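Local coordinates for protein 4-hydroxybenzoyl-CoA thioesterase (Bacillus halodurans, PDB 5WH9) that probably hydrolyses the thioester bond of gentisyl-coenzyme A, as a hotdog-fold member of the 4-hydroxybenzoyl-CoA thioesterase family, at residues V5-A17 and P67-S79. Residues are numbered along the deposited sequence; the frame is centred on the assembly and turned at random.
Sequences VYHFRVKFGDTDA and PLLFADHVFIRTS
Phe8 and Val74 form a hydrogen-bonded pair where the N-terminal strand 6-9 of the hotdog fold runs antiparallel to strand 73-79. Both side chains point to the face covered by helix 25-40. With CG of Phe8 set between its backbone N and carbonyl carbon (chi1 76°), the ring leans across the strand gap, and Val74 CB lies over its face, 3.9 Å from the centroid; Trp29 stacks on the same ring. On the other face of the sheet, the side chains of His7 and Phe75 run alongside each other, their ring planes turned 56° apart, with His7 CD2 3.4 Å from Phe75 CB. Beyond the strands the backbone bonding goes on but the regular pairing ends: Val10 N bonds to Asp72 O at 3.0 Å, while Val10 O receives Ala71 N. The type II turn from Leu69 to Asp72 presents Phe70 to the 3-10 segment 12-14: Phe12 directs its ring edge at the Phe70 face, centroids 5.5 Å apart, while His35 of the third subunit meets both rings. Replacing Phe70 by alanine would remove the ring and is likely to leave the Phe12 edge without its aromatic partner. Phe12 CB also sits over the Phe70 face, 4.0 Å from the ring centroid.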
ATOM      1  N   VAL B   5      -5.613  22.597  -7.346  1.00 26.34           N
ATOM      2  CA  VAL B   5      -5.131  21.902  -6.166  1.00 27.67           C
ATOM      3  C   VAL B   5      -5.718  20.500  -6.046  1.00 21.83           C
ATOM      4  O   VAL B   5      -6.839  20.260  -6.446  1.00 28.60           O
ATOM      5  CB  VAL B   5      -5.427  22.704  -4.887  1.00 27.09           C
ATOM      6  CG1 VAL B   5      -4.565  23.939  -4.824  1.00 28.17           C
ATOM      7  CG2 VAL B   5      -6.890  23.073  -4.812  1.00 23.91           C
ATOM      8  N   TYR B   6      -4.958  19.576  -5.490  1.00 19.95           N
ATOM      9  CA  TYR B   6      -5.434  18.218  -5.350  1.00 16.48           C
ATOM     10  C   TYR B   6      -5.847  17.910  -3.924  1.00 17.33           C
ATOM     11  O   TYR B   6      -5.041  17.840  -3.026  1.00 22.15           O
ATOM     12  CB  TYR B   6      -4.369  17.244  -5.838  1.00 17.67           C
ATOM     13  CG  TYR B   6      -4.714  15.794  -5.665  1.00 18.68           C
ATOM     14  CD1 TYR B   6      -5.826  15.250  -6.267  1.00 22.28           C
ATOM     15  CD2 TYR B   6      -3.928  14.970  -4.900  1.00 16.86           C
ATOM     16  CE1 TYR B   6      -6.134  13.924  -6.120  1.00 16.74           C
ATOM     17  CE2 TYR B   6      -4.231  13.640  -4.747  1.00 21.01           C
ATOM     18  CZ  TYR B   6      -5.341  13.129  -5.358  1.00 17.39           C
ATOM     19  OH  TYR B   6      -5.654  11.825  -5.201  1.00 15.52           O
ATOM     20  N   HIS B   7      -7.137  17.723  -3.745  1.00 18.40           N
ATOM     21  CA  HIS B   7      -7.718  17.422  -2.453  1.00 20.70           C
ATOM     22  C   HIS B   7      -7.687  15.944  -2.135  1.00 19.89           C
ATOM     23  O   HIS B   7      -7.765  15.122  -3.021  1.00 20.79           O
ATOM     24  CB  HIS B   7      -9.159  17.909  -2.406  1.00 24.44           C
ATOM     25  CG  HIS B   7      -9.288  19.381  -2.216  1.00 25.66           C
ATOM     26  ND1 HIS B   7      -9.572  20.243  -3.248  1.00 31.86           N
ATOM     27  CD2 HIS B   7      -9.162  20.147  -1.113  1.00 22.53           C
ATOM     28  CE1 HIS B   7      -9.617  21.475  -2.789  1.00 26.12           C
ATOM     29  NE2 HIS B   7      -9.373  21.443  -1.495  1.00 27.03           N
ATOM     30  N   PHE B   8      -7.578  15.623  -0.861  1.00 11.51           N
ATOM     31  CA  PHE B   8      -7.590  14.243  -0.419  1.00 13.33           C
ATOM     32  C   PHE B   8      -7.794  14.145   1.075  1.00 12.08           C
ATOM     33  O   PHE B   8      -7.568  15.081   1.798  1.00 10.32           O
ATOM     34  CB  PHE B   8      -6.350  13.452  -0.879  1.00 13.17           C
ATOM     35  CG  PHE B   8      -5.096  13.743  -0.105  1.00 11.05           C
ATOM     36  CD1 PHE B   8      -4.217  14.707  -0.533  1.00 10.51           C
ATOM     37  CD2 PHE B   8      -4.783  13.031   1.034  1.00 13.36           C
ATOM     38  CE1 PHE B   8      -3.059  14.963   0.159  1.00 12.04           C
ATOM     39  CE2 PHE B   8      -3.629  13.291   1.736  1.00 12.79           C
ATOM     40  CZ  PHE B   8      -2.762  14.253   1.291  1.00 12.69           C
ATOM     41  N   ARG B   9      -8.242  12.983   1.510  1.00 17.91           N
ATOM     42  CA  ARG B   9      -8.465  12.682   2.916  1.00 15.93           C
ATOM     43  C   ARG B   9      -7.592  11.505   3.357  1.00 19.63           C
ATOM     44  O   ARG B   9      -7.446  10.530   2.629  1.00 21.19           O
ATOM     45  CB  ARG B   9      -9.925  12.326   3.155  1.00 21.85           C
ATOM     46  CG  ARG B   9     -10.931  13.406   2.764  1.00 29.59           C
ATOM     47  CD  ARG B   9     -12.142  13.315   3.672  1.00 38.55           C
ATOM     48  NE  ARG B   9     -13.214  14.226   3.284  1.00 51.51           N
ATOM     49  CZ  ARG B   9     -14.414  14.255   3.859  1.00 54.86           C
ATOM     50  NH1 ARG B   9     -14.698  13.429   4.859  1.00 51.51           N
ATOM     51  NH2 ARG B   9     -15.331  15.119   3.439  1.00 61.49           N
ATOM     52  N   VAL B  10      -7.025  11.606   4.553  1.00 11.70           N
ATOM     53  CA  VAL B  10      -6.286  10.512   5.161  1.00 15.90           C
ATOM     54  C   VAL B  10      -7.189   9.327   5.530  1.00 19.10           C
ATOM     55  O   VAL B  10      -8.088   9.439   6.381  1.00 22.04           O
ATOM     56  CB  VAL B  10      -5.539  10.997   6.418  1.00 15.97           C
ATOM     57  CG1 VAL B  10      -4.832   9.848   7.092  1.00 14.31           C
ATOM     58  CG2 VAL B  10      -4.551  12.082   6.045  1.00 14.65           C
ATOM     59  N   LYS B  11      -6.956   8.199   4.875  1.00 15.66           N
ATOM     60  CA  LYS B  11      -7.665   6.971   5.192  1.00 14.56           C
ATOM     61  C   LYS B  11      -7.038   6.311   6.414  1.00 16.60           C
ATOM     62  O   LYS B  11      -5.839   6.443   6.671  1.00 18.07           O
ATOM     63  CB  LYS B  11      -7.581   5.983   4.026  1.00 15.98           C
ATOM     64  CG  LYS B  11      -7.912   6.592   2.681  1.00 19.13           C
ATOM     65  CD  LYS B  11      -9.173   7.468   2.745  1.00 17.76           C
ATOM     66  CE  LYS B  11      -9.484   8.035   1.387  1.00 20.65           C
ATOM     67  NZ  LYS B  11     -10.900   8.499   1.326  1.00 29.04           N
ATOM     68  N   PHE B  12      -7.857   5.582   7.153  1.00 15.16           N
ATOM     69  CA  PHE B  12      -7.375   4.762   8.246  1.00 14.69           C
ATOM     70  C   PHE B  12      -6.143   3.946   7.810  1.00 13.76           C
ATOM     71  O   PHE B  12      -5.139   3.868   8.525  1.00 13.35           O
ATOM     72  CB  PHE B  12      -8.510   3.836   8.678  1.00 15.24           C
ATOM     73  CG  PHE B  12      -8.187   3.017   9.864  1.00 18.06           C
ATOM     74  CD1 PHE B  12      -7.871   3.626  11.066  1.00 17.64           C
ATOM     75  CD2 PHE B  12      -8.181   1.642   9.783  1.00 18.40           C
ATOM     76  CE1 PHE B  12      -7.571   2.872  12.171  1.00 20.02           C
ATOM     77  CE2 PHE B  12      -7.872   0.885  10.889  1.00 25.06           C
ATOM     78  CZ  PHE B  12      -7.567   1.505  12.086  1.00 21.81           C
ATOM     79  N   GLY B  13      -6.227   3.364   6.623  1.00 12.27           N
ATOM     80  CA  GLY B  13      -5.184   2.505   6.103  1.00 17.35           C
ATOM     81  C   GLY B  13      -3.886   3.202   5.740  1.00 20.21           C
ATOM     82  O   GLY B  13      -2.902   2.525   5.422  1.00 17.60           O
ATOM     83  N   ASP B  14      -3.892   4.536   5.777  1.00 15.24           N
ATOM     84  CA  ASP B  14      -2.698   5.346   5.546  1.00 15.49           C
ATOM     85  C   ASP B  14      -1.945   5.584   6.843  1.00 17.00           C
ATOM     86  O   ASP B  14      -0.845   6.146   6.833  1.00 15.28           O
ATOM     87  CB  ASP B  14      -3.067   6.715   4.971  1.00 13.23           C
ATOM     88  CG  ASP B  14      -3.686   6.620   3.598  1.00 18.88           C
ATOM     89  OD1 ASP B  14      -3.204   5.793   2.791  1.00 20.69           O
ATOM     90  OD2 ASP B  14      -4.661   7.364   3.332  1.00 18.45           O
ATOM     91  N   THR B  15      -2.543   5.172   7.960  1.00 10.83           N
ATOM     92  CA  THR B  15      -1.900   5.330   9.261  1.00 11.66           C
ATOM     93  C   THR B  15      -1.103   4.073   9.623  1.00 13.67           C
ATOM     94  O   THR B  15      -1.201   3.036   8.958  1.00 11.32           O
ATOM     95  CB  THR B  15      -2.920   5.656  10.374  1.00 11.01           C
ATOM     96  OG1 THR B  15      -3.721   4.501  10.660  1.00  9.34           O
ATOM     97  CG2 THR B  15      -3.820   6.803   9.953  1.00 11.17           C
ATOM     98  N   ASP B  16      -0.306   4.171  10.676  1.00 15.87           N
ATOM     99  CA  ASP B  16       0.400   3.010  11.173  1.00 20.61           C
ATOM    100  C   ASP B  16       0.288   2.989  12.700  1.00 20.86           C
ATOM    101  O   ASP B  16      -0.404   3.818  13.297  1.00 17.42           O
ATOM    102  CB  ASP B  16       1.854   3.033  10.710  1.00 16.34           C
ATOM    103  CG  ASP B  16       2.603   4.273  11.185  1.00 19.81           C
ATOM    104  OD1 ASP B  16       2.497   4.617  12.388  1.00 19.49           O
ATOM    105  OD2 ASP B  16       3.305   4.898  10.357  1.00 17.28           O
ATOM    106  N   ALA B  17       0.972   2.040  13.319  1.00 25.83           N
ATOM    107  CA  ALA B  17       0.807   1.783  14.744  1.00 29.13           C
ATOM    108  C   ALA B  17       1.133   2.983  15.609  1.00 28.28           C
ATOM    109  O   ALA B  17       0.622   3.098  16.725  1.00 31.20           O
ATOM    110  CB  ALA B  17       1.649   0.581  15.172  1.00 31.70           C
ATOM    111  N   PRO B  67       2.420  16.387  11.808  1.00 36.71           N
ATOM    112  CA  PRO B  67       1.763  15.104  11.504  1.00 35.23           C
ATOM    113  C   PRO B  67       0.374  15.171  10.842  1.00 33.21           C
ATOM    114  O   PRO B  67      -0.425  16.054  11.156  1.00 36.52           O
ATOM    115  CB  PRO B  67       1.648  14.444  12.882  1.00 38.75           C
ATOM    116  CG  PRO B  67       1.593  15.587  13.838  1.00 44.94           C
ATOM    117  CD  PRO B  67       2.479  16.651  13.256  1.00 40.41           C
ATOM    118  N   LEU B  68       0.105  14.220   9.946  1.00 23.84           N
ATOM    119  CA  LEU B  68      -1.225  13.938   9.436  1.00 18.55           C
ATOM    120  C   LEU B  68      -1.732  12.705  10.173  1.00 19.24           C
ATOM    121  O   LEU B  68      -0.967  11.793  10.474  1.00 11.93           O
ATOM    122  CB  LEU B  68      -1.174  13.680   7.935  1.00 16.80           C
ATOM    123  CG  LEU B  68      -0.759  14.837   7.023  1.00 19.63           C
ATOM    124  CD1 LEU B  68      -0.605  14.420   5.560  1.00 21.91           C
ATOM    125  CD2 LEU B  68      -1.731  16.012   7.153  1.00 16.98           C
ATOM    126  N   LEU B  69      -2.935  13.030  10.330  1.00 31.07           N
ATOM    127  CA  LEU B  69      -3.665  12.095  11.169  1.00 25.74           C
ATOM    128  C   LEU B  69      -4.842  11.521  10.404  1.00 28.33           C
ATOM    129  O   LEU B  69      -5.267  12.078   9.395  1.00 31.49           O
ATOM    130  CB  LEU B  69      -4.153  12.777  12.440  1.00 28.06           C
ATOM    131  CG  LEU B  69      -3.150  13.476  13.362  1.00 31.02           C
ATOM    132  CD1 LEU B  69      -3.901  14.193  14.496  1.00 29.85           C
ATOM    133  CD2 LEU B  69      -2.144  12.495  13.931  1.00 25.83           C
ATOM    134  N   PHE B  70      -5.357  10.398  10.884  1.00 20.42           N
ATOM    135  CA  PHE B  70      -6.534   9.789  10.278  1.00 21.45           C
ATOM    136  C   PHE B  70      -7.698  10.779  10.157  1.00 18.89           C
ATOM    137  O   PHE B  70      -8.069  11.458  11.118  1.00 22.19           O
ATOM    138  CB  PHE B  70      -6.939   8.537  11.061  1.00 19.23           C
ATOM    139  CG  PHE B  70      -8.263   7.960  10.650  1.00 18.43           C
ATOM    140  CD1 PHE B  70      -8.620   7.880   9.322  1.00 19.45           C
ATOM    141  CD2 PHE B  70      -9.152   7.495  11.605  1.00 20.49           C
ATOM    142  CE1 PHE B  70      -9.836   7.345   8.955  1.00 20.30           C
ATOM    143  CE2 PHE B  70     -10.357   6.966  11.245  1.00 17.76           C
ATOM    144  CZ  PHE B  70     -10.703   6.886   9.925  1.00 20.73           C
ATOM    145  N   ALA B  71      -8.235  10.871   8.942  1.00 21.83           N
ATOM    146  CA  ALA B  71      -9.422  11.673   8.612  1.00 19.63           C
ATOM    147  C   ALA B  71      -9.098  13.119   8.317  1.00 16.15           C
ATOM    148  O   ALA B  71      -9.984  13.891   7.968  1.00 19.23           O
ATOM    149  CB  ALA B  71     -10.524  11.564   9.687  1.00 15.96           C
ATOM    150  N   ASP B  72      -7.834  13.493   8.439  1.00 16.94           N
ATOM    151  CA  ASP B  72      -7.445  14.841   8.058  1.00 17.34           C
ATOM    152  C   ASP B  72      -7.888  15.127   6.628  1.00 15.96           C
ATOM    153  O   ASP B  72      -7.801  14.251   5.767  1.00 13.81           O
ATOM    154  CB  ASP B  72      -5.939  15.044   8.189  1.00 18.93           C
ATOM    155  CG  ASP B  72      -5.536  15.413   9.584  1.00 22.13           C
ATOM    156  OD1 ASP B  72      -6.458  15.678  10.389  1.00 20.24           O
ATOM    157  OD2 ASP B  72      -4.316  15.444   9.872  1.00 21.05           O
ATOM    158  N   HIS B  73      -8.410  16.333   6.406  1.00 18.13           N
ATOM    159  CA  HIS B  73      -8.661  16.836   5.059  1.00 22.88           C
ATOM    160  C   HIS B  73      -7.390  17.558   4.660  1.00 20.29           C
ATOM    161  O   HIS B  73      -6.821  18.300   5.460  1.00 16.02           O
ATOM    162  CB  HIS B  73      -9.809  17.844   5.039  1.00 19.53           C
ATOM    163  CG  HIS B  73     -11.117  17.289   5.510  1.00 32.66           C
ATOM    164  ND1 HIS B  73     -12.174  17.055   4.656  1.00 39.43           N
ATOM    165  CD2 HIS B  73     -11.547  16.943   6.747  1.00 31.65           C
ATOM    166  CE1 HIS B  73     -13.196  16.582   5.347  1.00 43.58           C
ATOM    167  NE2 HIS B  73     -12.841  16.503   6.617  1.00 40.66           N
ATOM    168  N   VAL B  74      -6.936  17.351   3.431  1.00 11.83           N
ATOM    169  CA  VAL B  74      -5.657  17.910   3.031  1.00 14.47           C
ATOM    170  C   VAL B  74      -5.775  18.261   1.587  1.00 10.04           C
ATOM    171  O   VAL B  74      -6.585  17.677   0.861  1.00 16.78           O
ATOM    172  CB  VAL B  74      -4.491  16.865   3.224  1.00 13.91           C
ATOM    173  CG1 VAL B  74      -3.132  17.531   3.128  1.00 15.02           C
ATOM    174  CG2 VAL B  74      -4.615  16.156   4.557  1.00  9.55           C
ATOM    175  N   PHE B  75      -4.984  19.223   1.154  1.00 13.57           N
ATOM    176  CA  PHE B  75      -4.817  19.424  -0.279  1.00 18.35           C
ATOM    177  C   PHE B  75      -3.353  19.741  -0.610  1.00 14.48           C
ATOM    178  O   PHE B  75      -2.574  20.135   0.257  1.00 15.12           O
ATOM    179  CB  PHE B  75      -5.811  20.451  -0.839  1.00 17.78           C
ATOM    180  CG  PHE B  75      -5.563  21.880  -0.389  1.00 22.20           C
ATOM    181  CD1 PHE B  75      -4.647  22.682  -1.060  1.00 18.89           C
ATOM    182  CD2 PHE B  75      -6.277  22.426   0.672  1.00 20.39           C
ATOM    183  CE1 PHE B  75      -4.426  24.003  -0.671  1.00 25.61           C
ATOM    184  CE2 PHE B  75      -6.066  23.748   1.075  1.00 24.01           C
ATOM    185  CZ  PHE B  75      -5.132  24.542   0.400  1.00 25.56           C
ATOM    186  N   ILE B  76      -2.966  19.490  -1.848  1.00  7.14           N
ATOM    187  CA  ILE B  76      -1.610  19.768  -2.253  1.00 13.72           C
ATOM    188  C   ILE B  76      -1.619  20.882  -3.280  1.00 10.89           C
ATOM    189  O   ILE B  76      -2.422  20.858  -4.207  1.00  9.98           O
ATOM    190  CB  ILE B  76      -0.932  18.534  -2.879  1.00  7.80           C
ATOM    191  CG1 ILE B  76      -0.638  17.479  -1.810  1.00 10.15           C
ATOM    192  CG2 ILE B  76       0.340  18.957  -3.566  1.00  7.40           C
ATOM    193  CD1 ILE B  76      -0.177  16.117  -2.369  1.00  5.66           C
ATOM    194  N   ARG B  77      -0.727  21.849  -3.116  1.00 25.83           N
ATOM    195  CA  ARG B  77      -0.528  22.893  -4.121  1.00 26.56           C
ATOM    196  C   ARG B  77       0.664  22.522  -4.984  1.00 28.06           C
ATOM    197  O   ARG B  77       1.792  22.441  -4.486  1.00 23.97           O
ATOM    198  CB  ARG B  77      -0.250  24.250  -3.465  1.00 32.02           C
ATOM    199  CG  ARG B  77      -1.449  24.918  -2.836  1.00 37.44           C
ATOM    200  CD  ARG B  77      -1.302  26.452  -2.803  1.00 38.79           C
ATOM    201  NE  ARG B  77      -2.440  27.052  -2.118  1.00 38.70           N
ATOM    202  CZ  ARG B  77      -2.449  27.404  -0.834  1.00 42.09           C
ATOM    203  NH1 ARG B  77      -1.360  27.265  -0.088  1.00 32.57           N
ATOM    204  NH2 ARG B  77      -3.552  27.917  -0.300  1.00 44.11           N
ATOM    205  N   THR B  78       0.423  22.313  -6.275  1.00 21.08           N
ATOM    206  CA  THR B  78       1.490  21.904  -7.167  1.00 19.10           C
ATOM    207  C   THR B  78       1.836  23.027  -8.115  1.00 22.80           C
ATOM    208  O   THR B  78       0.970  23.599  -8.758  1.00 23.73           O
ATOM    209  CB  THR B  78       1.107  20.655  -7.960  1.00 20.03           C
ATOM    210  OG1 THR B  78       0.789  19.600  -7.049  1.00 19.95           O
ATOM    211  CG2 THR B  78       2.256  20.203  -8.839  1.00 18.05           C
ATOM    212  N   SER B  79       3.113  23.368  -8.169  1.00 25.57           N
ATOM    213  CA  SER B  79       3.586  24.320  -9.152  1.00 27.60           C
ATOM    214  C   SER B  79       4.726  23.655  -9.914  1.00 31.38           C
ATOM    215  O   SER B  79       5.286  22.665  -9.445  1.00 32.92           O
ATOM    216  CB  SER B  79       4.034  25.607  -8.469  1.00 26.63           C
ATOM    217  OG  SER B  79       4.791  25.335  -7.307  1.00 27.23           O
TER
HETATM  218  O   HOH W   1     -12.603  12.881   6.748  1.00 37.69           O